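Local structure of response regulator receiver protein (Pseudoalteromonas atlantica T6c, 3KTO) at residues T83-S88 with A104-K109. The protein probably acts as a receiver module in signal transduction and transcriptional regulation, perhaps without conventional aspartate phosphorylation. Sequence-based numbering, arbitrary orientation.
Sequences TIVMAS and ADFIEK
Phe106 and Val85 meet because each sends a side-chain carbon anti to its backbone N: Phe106 CG (chi1 -174°) and Val85 CG1 (chi1 174°), the methyl meeting the ring obliquely with Val85 CG1 3.7 Å from Phe106 CD1. Further along the same ring, Phe106 CZ lies 3.9 Å from Ala87 CB, so the aromatic group spans two alternate residues of strand 83-87. On the other face of the sheet Ile84 CG2 packs against Ile107 CD1 at 3.6 Å. Beside it the selenomethionine Met86 runs alongside Ile107, then bends at chi3 (82°) to set its CE methyl 3.7 Å from Lys109 CG, the two chains crossing at about a right angle. Parallel-strand hydrogen bonds tie the backbones: Val85 N to Asp105 O, Ile107 N to Val85 O (2.8 Å) and Ala87 N to Ile107 O. Past them, Lys109 N reaches Ala87 O at 2.7 Å from above the carbonyl plane. Replacing Phe106 with an alanine would probably open a gap over Val85 and Ala87 and cost helix 92-100 an aromatic contact. Lys109 NZ forms salt bridges with Asp13 and Glu57; it probably corresponds to the conserved lysine of receiver active sites, though Glu57 takes the place where a phospho-accepting aspartate is usual. Helix 92-100, the crossover of this beta-alpha-beta unit, covers the Phe106 face, while helix 113-127 packs on Ile84 and Ile107; strand 105-108 is one of the chain's two sheet edges, and strand 83-87 bonds on its other side to strand 51-57.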
# COMPACT_ATOMS: atom_id res chain seq x y z
N THR A 83 -13.44 9.46 -17.64
CA THR A 83 -12.96 8.85 -16.41
C THR A 83 -11.47 8.52 -16.42
O THR A 83 -10.95 7.92 -17.36
CB THR A 83 -13.74 7.57 -16.12
OG1 THR A 83 -15.14 7.88 -15.98
CG2 THR A 83 -13.23 6.91 -14.84
N ILE A 84 -10.80 8.93 -15.35
CA ILE A 84 -9.38 8.67 -15.16
C ILE A 84 -9.31 7.49 -14.18
O ILE A 84 -9.78 7.59 -13.05
CB ILE A 84 -8.66 9.88 -14.50
CG1 ILE A 84 -8.79 11.12 -15.38
CG2 ILE A 84 -7.21 9.55 -14.27
CD1 ILE A 84 -8.22 12.38 -14.72
N VAL A 85 -8.75 6.37 -14.61
CA VAL A 85 -8.62 5.22 -13.72
C VAL A 85 -7.19 5.20 -13.14
O VAL A 85 -6.22 5.41 -13.86
CB VAL A 85 -8.92 3.92 -14.48
CG1 VAL A 85 -8.63 2.72 -13.60
CG2 VAL A 85 -10.39 3.90 -14.92
N MSE A 86 -7.09 4.98 -11.83
CA MSE A 86 -5.80 4.96 -11.15
C MSE A 86 -5.63 3.66 -10.37
O MSE A 86 -6.61 3.08 -9.91
CB MSE A 86 -5.68 6.14 -10.19
CG MSE A 86 -5.89 7.51 -10.85
SE MSE A 86 -5.65 8.98 -9.61
CE MSE A 86 -3.72 9.08 -9.68
N ALA A 87 -4.40 3.21 -10.23
CA ALA A 87 -4.13 1.98 -9.50
C ALA A 87 -2.70 1.99 -8.98
O ALA A 87 -1.79 2.47 -9.66
CB ALA A 87 -4.35 0.76 -10.41
N SER A 88 -2.51 1.51 -7.76
CA SER A 88 -1.19 1.45 -7.17
C SER A 88 -0.63 0.06 -7.43
O SER A 88 0.51 -0.25 -7.10
CB SER A 88 -1.27 1.72 -5.67
OG SER A 88 -2.27 0.93 -5.06
N ALA A 104 -10.54 7.47 -19.97
CA ALA A 104 -9.81 8.50 -20.72
C ALA A 104 -8.31 8.31 -20.53
O ALA A 104 -7.52 8.65 -21.41
CB ALA A 104 -10.23 9.89 -20.26
N ASP A 105 -7.91 7.78 -19.38
CA ASP A 105 -6.50 7.53 -19.09
C ASP A 105 -6.41 6.54 -17.92
O ASP A 105 -7.37 6.36 -17.18
CB ASP A 105 -5.77 8.84 -18.74
CG ASP A 105 -4.24 8.72 -18.86
OD1 ASP A 105 -3.75 7.76 -19.49
OD2 ASP A 105 -3.52 9.60 -18.34
N PHE A 106 -5.27 5.88 -17.81
CA PHE A 106 -5.00 4.93 -16.75
C PHE A 106 -3.68 5.43 -16.16
O PHE A 106 -2.69 5.53 -16.88
CB PHE A 106 -4.84 3.52 -17.33
CG PHE A 106 -4.71 2.44 -16.29
CD1 PHE A 106 -5.82 1.76 -15.83
CD2 PHE A 106 -3.47 2.15 -15.74
CE1 PHE A 106 -5.70 0.78 -14.85
CE2 PHE A 106 -3.33 1.17 -14.75
CZ PHE A 106 -4.45 0.49 -14.30
N ILE A 107 -3.68 5.77 -14.87
CA ILE A 107 -2.49 6.29 -14.20
C ILE A 107 -2.02 5.40 -13.06
O ILE A 107 -2.79 5.10 -12.14
CB ILE A 107 -2.76 7.70 -13.60
CG1 ILE A 107 -3.25 8.67 -14.68
CG2 ILE A 107 -1.48 8.24 -12.97
CD1 ILE A 107 -3.61 10.04 -14.14
N GLU A 108 -0.77 4.96 -13.10
CA GLU A 108 -0.24 4.13 -12.03
C GLU A 108 0.11 5.04 -10.86
O GLU A 108 0.51 6.18 -11.07
CB GLU A 108 1.02 3.40 -12.48
CG GLU A 108 0.81 2.41 -13.60
CD GLU A 108 2.13 1.99 -14.24
OE1 GLU A 108 2.66 2.75 -15.08
OE2 GLU A 108 2.63 0.90 -13.88
N LYS A 109 -0.08 4.54 -9.64
CA LYS A 109 0.25 5.29 -8.43
C LYS A 109 1.41 4.52 -7.76
O LYS A 109 1.45 3.29 -7.82
CB LYS A 109 -0.94 5.34 -7.47
CG LYS A 109 -2.11 6.18 -7.95
CD LYS A 109 -3.14 6.39 -6.84
CE LYS A 109 -3.88 5.10 -6.49
NZ LYS A 109 -4.92 5.33 -5.42